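PDB 2UY1: cleavage stimulation factor 77 from Encephalitozoon cuniculi, which probably takes part in mRNA 3'-end processing and binds mRNA, as a helical-repeat protein of the Suppressor of forked family. Local coordinates for residues G301-F309 against F322-T333. Sequence-based numbering, arbitrary orientation.
Sequences GLELFRKLF and FIYCAFIEYYAT
Arg-306 grips the carboxylate of Glu-329 side-on with two nitrogens: NE donates to OE2 and NH2 to OE1, each bond 2.8 Å long and each using the syn lone pair of its oxygen. Guanidinium and carboxylate lie only 16° from coplanar, an extended arginine meeting a glutamate bent at chi2 (-78°). Beside this salt bridge, Phe-305 sits as a knob in the hole formed by Tyr-324, Cys-325, Ile-328 and Glu-329. Ile-328 CG2 lies over one ring face, toward the rim, while Tyr-324 CE2 meets the ring edge at Phe-305 CE1, 3.8 Å away. Cys-325 SG is shared: oblique to Phe-305, it sits over the face of Phe-309, 3.7 Å from the ring centroid. The edge of the Phe-309 ring, at CZ, comes within 4.0 Å of Phe-322 CD1. At the other end, Leu-302 splits its methyls, CD1 packing on Ile-328 CG2 and Ala-332 CB, CD2 reaching Thr-333 CG2 at 3.6 Å. Leu-302 CG also lies over one guanidinium face, toward its rim, and Glu-303 adds a weak second salt bridge through Arg-306 NH1. Thr-333 OG1 bonds back to Glu-329 O. The two helices run nearly antiparallel (162°), their axes 12.1 Å apart at closest approach, forming a helical hairpin consistent with the TPR-like fold of the Suf family. Leu-293 of helix 282-300 packs on Phe-305 and Cys-325, whereas Thr-338 and Ile-342 of helix 337-349 touch Glu-329.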
ATOM      1  N   GLY B 301       1.189 -10.101 -35.300  1.00 31.45           N
ATOM      2  CA  GLY B 301       2.430 -10.533 -34.744  1.00 30.29           C
ATOM      3  C   GLY B 301       3.346  -9.375 -34.439  1.00 29.03           C
ATOM      4  O   GLY B 301       2.987  -8.211 -34.584  1.00 28.33           O
ATOM      5  N   LEU B 302       4.517  -9.718 -33.947  1.00 28.10           N
ATOM      6  CA  LEU B 302       5.406  -8.740 -33.367  1.00 29.75           C
ATOM      7  C   LEU B 302       5.969  -7.816 -34.444  1.00 29.83           C
ATOM      8  O   LEU B 302       5.902  -6.589 -34.296  1.00 30.62           O
ATOM      9  CB  LEU B 302       6.487  -9.458 -32.563  1.00 29.53           C
ATOM     10  CG  LEU B 302       7.285  -8.916 -31.392  1.00 32.02           C
ATOM     11  CD1 LEU B 302       6.465  -8.437 -30.206  1.00 34.69           C
ATOM     12  CD2 LEU B 302       8.042 -10.128 -30.989  1.00 34.11           C
ATOM     13  N   GLU B 303       6.486  -8.349 -35.555  1.00 30.14           N
ATOM     14  CA  GLU B 303       7.056  -7.398 -36.517  1.00 28.35           C
ATOM     15  C   GLU B 303       6.071  -6.252 -36.952  1.00 27.47           C
ATOM     16  O   GLU B 303       6.497  -5.159 -37.050  1.00 26.88           O
ATOM     17  CB  GLU B 303       7.831  -8.087 -37.658  1.00 29.65           C
ATOM     18  CG  GLU B 303       9.142  -8.813 -37.175  1.00 33.22           C
ATOM     19  CD  GLU B 303      10.460  -7.986 -37.271  1.00 38.02           C
ATOM     20  OE1 GLU B 303      10.609  -6.921 -36.609  1.00 35.14           O
ATOM     21  OE2 GLU B 303      11.407  -8.454 -37.987  1.00 44.21           O
ATOM     22  N   LEU B 304       4.766  -6.489 -37.104  1.00 25.84           N
ATOM     23  CA  LEU B 304       3.807  -5.409 -37.391  1.00 25.56           C
ATOM     24  C   LEU B 304       3.407  -4.540 -36.187  1.00 24.44           C
ATOM     25  O   LEU B 304       3.147  -3.316 -36.344  1.00 24.35           O
ATOM     26  CB  LEU B 304       2.533  -5.947 -38.105  1.00 25.78           C
ATOM     27  CG  LEU B 304       2.588  -6.070 -39.654  1.00 26.01           C
ATOM     28  CD1 LEU B 304       1.424  -6.821 -40.201  1.00 18.73           C
ATOM     29  CD2 LEU B 304       2.669  -4.706 -40.294  1.00 25.15           C
ATOM     30  N   PHE B 305       3.336  -5.158 -34.988  1.00 23.99           N
ATOM     31  CA  PHE B 305       3.329  -4.398 -33.678  1.00 23.18           C
ATOM     32  C   PHE B 305       4.461  -3.345 -33.694  1.00 21.37           C
ATOM     33  O   PHE B 305       4.260  -2.190 -33.402  1.00 20.62           O
ATOM     34  CB  PHE B 305       3.481  -5.365 -32.456  1.00 23.27           C
ATOM     35  CG  PHE B 305       3.811  -4.677 -31.146  1.00 23.18           C
ATOM     36  CD1 PHE B 305       2.802  -4.266 -30.289  1.00 26.73           C
ATOM     37  CD2 PHE B 305       5.114  -4.454 -30.786  1.00 23.35           C
ATOM     38  CE1 PHE B 305       3.089  -3.601 -29.113  1.00 21.21           C
ATOM     39  CE2 PHE B 305       5.444  -3.826 -29.586  1.00 26.49           C
ATOM     40  CZ  PHE B 305       4.441  -3.391 -28.758  1.00 27.81           C
ATOM     41  N   ARG B 306       5.632  -3.806 -34.090  1.00 21.17           N
ATOM     42  CA  ARG B 306       6.862  -3.028 -34.109  1.00 23.43           C
ATOM     43  C   ARG B 306       6.849  -1.905 -35.121  1.00 23.33           C
ATOM     44  O   ARG B 306       7.301  -0.792 -34.850  1.00 25.30           O
ATOM     45  CB  ARG B 306       8.020  -3.975 -34.392  1.00 22.58           C
ATOM     46  CG  ARG B 306       8.557  -4.560 -33.097  1.00 23.77           C
ATOM     47  CD  ARG B 306       9.675  -5.461 -33.363  1.00 24.96           C
ATOM     48  NE  ARG B 306       9.941  -6.297 -32.207  1.00 29.20           N
ATOM     49  CZ  ARG B 306      10.627  -7.421 -32.255  1.00 30.45           C
ATOM     50  NH1 ARG B 306      11.080  -7.868 -33.402  1.00 32.82           N
ATOM     51  NH2 ARG B 306      10.843  -8.104 -31.157  1.00 33.10           N
ATOM     52  N   LYS B 307       6.278  -2.197 -36.278  1.00 23.55           N
ATOM     53  CA  LYS B 307       6.049  -1.192 -37.309  1.00 25.05           C
ATOM     54  C   LYS B 307       5.022  -0.161 -36.915  1.00 23.47           C
ATOM     55  O   LYS B 307       5.213   1.017 -37.199  1.00 26.23           O
ATOM     56  CB  LYS B 307       5.623  -1.869 -38.606  1.00 25.49           C
ATOM     57  CG  LYS B 307       5.009  -0.953 -39.645  1.00 28.85           C
ATOM     58  CD  LYS B 307       5.073  -1.643 -40.997  1.00 35.18           C
ATOM     59  CE  LYS B 307       5.050  -0.631 -42.162  1.00 36.79           C
ATOM     60  NZ  LYS B 307       3.642  -0.395 -42.530  1.00 37.80           N
ATOM     61  N   LEU B 308       3.919  -0.561 -36.295  1.00 22.98           N
ATOM     62  CA  LEU B 308       2.913   0.431 -35.831  1.00 21.28           C
ATOM     63  C   LEU B 308       3.453   1.385 -34.735  1.00 23.86           C
ATOM     64  O   LEU B 308       3.125   2.576 -34.717  1.00 23.61           O
ATOM     65  CB  LEU B 308       1.645  -0.272 -35.343  1.00 20.19           C
ATOM     66  CG  LEU B 308       0.573   0.649 -34.742  1.00 20.92           C
ATOM     67  CD1 LEU B 308       0.068   1.622 -35.780  1.00 18.55           C
ATOM     68  CD2 LEU B 308      -0.613  -0.077 -34.115  1.00 16.35           C
ATOM     69  N   PHE B 309       4.243   0.845 -33.807  1.00 25.87           N
ATOM     70  CA  PHE B 309       4.934   1.683 -32.832  1.00 29.31           C
ATOM     71  C   PHE B 309       5.752   2.804 -33.472  1.00 30.75           C
ATOM     72  O   PHE B 309       5.623   4.001 -33.045  1.00 31.29           O
ATOM     73  CB  PHE B 309       5.819   0.854 -31.907  1.00 29.62           C
ATOM     74  CG  PHE B 309       6.378   1.644 -30.746  1.00 31.70           C
ATOM     75  CD1 PHE B 309       5.516   2.412 -29.920  1.00 32.88           C
ATOM     76  CD2 PHE B 309       7.740   1.621 -30.457  1.00 33.42           C
ATOM     77  CE1 PHE B 309       6.007   3.144 -28.843  1.00 31.67           C
ATOM     78  CE2 PHE B 309       8.246   2.362 -29.366  1.00 33.14           C
ATOM     79  CZ  PHE B 309       7.369   3.136 -28.570  1.00 32.36           C
ATOM     80  N   PHE B 322       5.163   3.886 -24.056  1.00 19.00           N
ATOM     81  CA  PHE B 322       6.547   3.410 -24.032  1.00 20.04           C
ATOM     82  C   PHE B 322       6.728   2.290 -23.028  1.00 20.46           C
ATOM     83  O   PHE B 322       7.454   1.373 -23.300  1.00 21.78           O
ATOM     84  CB  PHE B 322       7.497   4.539 -23.615  1.00 21.33           C
ATOM     85  CG  PHE B 322       7.627   5.671 -24.626  1.00 21.98           C
ATOM     86  CD1 PHE B 322       8.539   5.589 -25.663  1.00 25.67           C
ATOM     87  CD2 PHE B 322       6.839   6.818 -24.506  1.00 25.52           C
ATOM     88  CE1 PHE B 322       8.683   6.642 -26.585  1.00 23.71           C
ATOM     89  CE2 PHE B 322       6.976   7.888 -25.415  1.00 26.38           C
ATOM     90  CZ  PHE B 322       7.924   7.800 -26.443  1.00 24.77           C
ATOM     91  N   ILE B 323       6.174   2.446 -21.818  1.00 18.82           N
ATOM     92  CA  ILE B 323       6.231   1.446 -20.757  1.00 17.69           C
ATOM     93  C   ILE B 323       5.493   0.181 -21.186  1.00 17.66           C
ATOM     94  O   ILE B 323       5.962  -0.932 -20.973  1.00 14.80           O
ATOM     95  CB  ILE B 323       5.566   1.971 -19.450  1.00 16.99           C
ATOM     96  CG1 ILE B 323       6.191   3.285 -18.945  1.00 17.58           C
ATOM     97  CG2 ILE B 323       5.477   0.879 -18.363  1.00 17.68           C
ATOM     98  CD1 ILE B 323       5.411   3.888 -17.711  1.00 18.36           C
ATOM     99  N   TYR B 324       4.313   0.345 -21.796  1.00 19.09           N
ATOM    100  CA  TYR B 324       3.627  -0.818 -22.352  1.00 19.51           C
ATOM    101  C   TYR B 324       4.452  -1.562 -23.405  1.00 20.49           C
ATOM    102  O   TYR B 324       4.521  -2.795 -23.384  1.00 20.99           O
ATOM    103  CB  TYR B 324       2.293  -0.375 -22.909  1.00 20.21           C
ATOM    104  CG  TYR B 324       1.689  -1.367 -23.827  1.00 19.48           C
ATOM    105  CD1 TYR B 324       0.930  -2.448 -23.341  1.00 15.00           C
ATOM    106  CD2 TYR B 324       1.886  -1.239 -25.204  1.00 22.04           C
ATOM    107  CE1 TYR B 324       0.415  -3.354 -24.227  1.00 20.67           C
ATOM    108  CE2 TYR B 324       1.379  -2.130 -26.088  1.00 19.01           C
ATOM    109  CZ  TYR B 324       0.637  -3.168 -25.618  1.00 22.30           C
ATOM    110  OH  TYR B 324       0.126  -4.037 -26.556  1.00 21.02           O
ATOM    111  N   CYS B 325       5.073  -0.842 -24.342  1.00 21.38           N
ATOM    112  CA  CYS B 325       5.889  -1.509 -25.410  1.00 22.03           C
ATOM    113  C   CYS B 325       7.109  -2.194 -24.867  1.00 20.53           C
ATOM    114  O   CYS B 325       7.579  -3.189 -25.457  1.00 20.90           O
ATOM    115  CB  CYS B 325       6.374  -0.522 -26.485  1.00 21.56           C
ATOM    116  SG  CYS B 325       5.015   0.024 -27.564  1.00 31.39           S
ATOM    117  N   ALA B 326       7.705  -1.602 -23.827  1.00 18.70           N
ATOM    118  CA  ALA B 326       8.903  -2.212 -23.205  1.00 19.15           C
ATOM    119  C   ALA B 326       8.536  -3.551 -22.535  1.00 18.78           C
ATOM    120  O   ALA B 326       9.268  -4.588 -22.624  1.00 19.84           O
ATOM    121  CB  ALA B 326       9.538  -1.247 -22.225  1.00 17.70           C
ATOM    122  N   PHE B 327       7.368  -3.545 -21.898  1.00 17.78           N
ATOM    123  CA  PHE B 327       6.860  -4.746 -21.259  1.00 17.75           C
ATOM    124  C   PHE B 327       6.458  -5.801 -22.298  1.00 16.26           C
ATOM    125  O   PHE B 327       6.634  -6.948 -22.092  1.00 14.25           O
ATOM    126  CB  PHE B 327       5.626  -4.466 -20.434  1.00 17.58           C
ATOM    127  CG  PHE B 327       5.847  -3.725 -19.120  1.00 17.77           C
ATOM    128  CD1 PHE B 327       7.094  -3.605 -18.505  1.00 18.88           C
ATOM    129  CD2 PHE B 327       4.710  -3.245 -18.439  1.00 19.36           C
ATOM    130  CE1 PHE B 327       7.226  -2.967 -17.266  1.00 16.89           C
ATOM    131  CE2 PHE B 327       4.837  -2.585 -17.185  1.00 19.34           C
ATOM    132  CZ  PHE B 327       6.096  -2.416 -16.621  1.00 17.13           C
ATOM    133  N   ILE B 328       5.773  -5.439 -23.363  1.00 17.57           N
ATOM    134  CA  ILE B 328       5.562  -6.470 -24.393  1.00 18.11           C
ATOM    135  C   ILE B 328       6.907  -7.054 -24.903  1.00 16.20           C
ATOM    136  O   ILE B 328       6.965  -8.228 -25.196  1.00 17.06           O
ATOM    137  CB  ILE B 328       4.884  -5.912 -25.630  1.00 17.63           C
ATOM    138  CG1 ILE B 328       3.471  -5.368 -25.330  1.00 17.91           C
ATOM    139  CG2 ILE B 328       4.941  -6.957 -26.740  1.00 18.29           C
ATOM    140  CD1 ILE B 328       2.544  -6.322 -24.642  1.00 13.72           C
ATOM    141  N   GLU B 329       7.927  -6.225 -25.050  1.00 15.36           N
ATOM    142  CA  GLU B 329       9.106  -6.666 -25.734  1.00 18.96           C
ATOM    143  C   GLU B 329       9.795  -7.581 -24.784  1.00 19.42           C
ATOM    144  O   GLU B 329      10.233  -8.623 -25.177  1.00 20.70           O
ATOM    145  CB  GLU B 329      10.036  -5.536 -26.184  1.00 18.12           C
ATOM    146  CG  GLU B 329       9.543  -4.786 -27.400  1.00 22.74           C
ATOM    147  CD  GLU B 329       9.785  -5.527 -28.756  1.00 26.35           C
ATOM    148  OE1 GLU B 329      10.459  -6.581 -28.835  1.00 25.47           O
ATOM    149  OE2 GLU B 329       9.297  -4.996 -29.773  1.00 30.82           O
ATOM    150  N   TYR B 330       9.843  -7.213 -23.504  1.00 22.09           N
ATOM    151  CA  TYR B 330      10.436  -8.137 -22.503  1.00 22.24           C
ATOM    152  C   TYR B 330       9.725  -9.521 -22.414  1.00 22.71           C
ATOM    153  O   TYR B 330      10.362 -10.542 -22.582  1.00 22.12           O
ATOM    154  CB  TYR B 330      10.556  -7.499 -21.104  1.00 22.47           C
ATOM    155  CG  TYR B 330      11.209  -8.455 -20.153  1.00 24.24           C
ATOM    156  CD1 TYR B 330      12.533  -8.858 -20.374  1.00 22.36           C
ATOM    157  CD2 TYR B 330      10.494  -9.040 -19.101  1.00 25.13           C
ATOM    158  CE1 TYR B 330      13.170  -9.800 -19.532  1.00 27.33           C
ATOM    159  CE2 TYR B 330      11.133  -9.992 -18.234  1.00 26.23           C
ATOM    160  CZ  TYR B 330      12.460 -10.356 -18.492  1.00 26.11           C
ATOM    161  OH  TYR B 330      13.133 -11.251 -17.666  1.00 32.57           O
ATOM    162  N   TYR B 331       8.413  -9.530 -22.137  1.00 22.66           N
ATOM    163  CA  TYR B 331       7.666 -10.794 -21.923  1.00 23.56           C
ATOM    164  C   TYR B 331       7.456 -11.626 -23.197  1.00 22.25           C
ATOM    165  O   TYR B 331       7.260 -12.803 -23.111  1.00 22.75           O
ATOM    166  CB  TYR B 331       6.339 -10.506 -21.178  1.00 24.64           C
ATOM    167  CG  TYR B 331       6.685 -10.033 -19.808  1.00 25.19           C
ATOM    168  CD1 TYR B 331       7.120 -10.930 -18.859  1.00 24.69           C
ATOM    169  CD2 TYR B 331       6.692  -8.674 -19.491  1.00 25.83           C
ATOM    170  CE1 TYR B 331       7.543 -10.498 -17.616  1.00 24.33           C
ATOM    171  CE2 TYR B 331       7.116  -8.227 -18.238  1.00 27.89           C
ATOM    172  CZ  TYR B 331       7.528  -9.158 -17.305  1.00 25.77           C
ATOM    173  OH  TYR B 331       7.982  -8.767 -16.042  1.00 27.09           O
ATOM    174  N   ALA B 332       7.543 -10.998 -24.363  1.00 22.03           N
ATOM    175  CA  ALA B 332       7.316 -11.710 -25.626  1.00 22.56           C
ATOM    176  C   ALA B 332       8.640 -12.327 -26.110  1.00 22.23           C
ATOM    177  O   ALA B 332       8.679 -13.461 -26.528  1.00 22.56           O
ATOM    178  CB  ALA B 332       6.710 -10.777 -26.685  1.00 19.74           C
ATOM    179  N   THR B 333       9.731 -11.592 -25.951  1.00 23.69           N
ATOM    180  CA  THR B 333      11.017 -11.985 -26.526  1.00 24.66           C
ATOM    181  C   THR B 333      12.057 -12.395 -25.470  1.00 24.46           C
ATOM    182  O   THR B 333      12.924 -13.203 -25.756  1.00 25.21           O
ATOM    183  CB  THR B 333      11.561 -10.860 -27.409  1.00 24.34           C
ATOM    184  OG1 THR B 333      12.040  -9.812 -26.563  1.00 25.82           O
ATOM    185  CG2 THR B 333      10.469 -10.343 -28.311  1.00 22.93           C
TER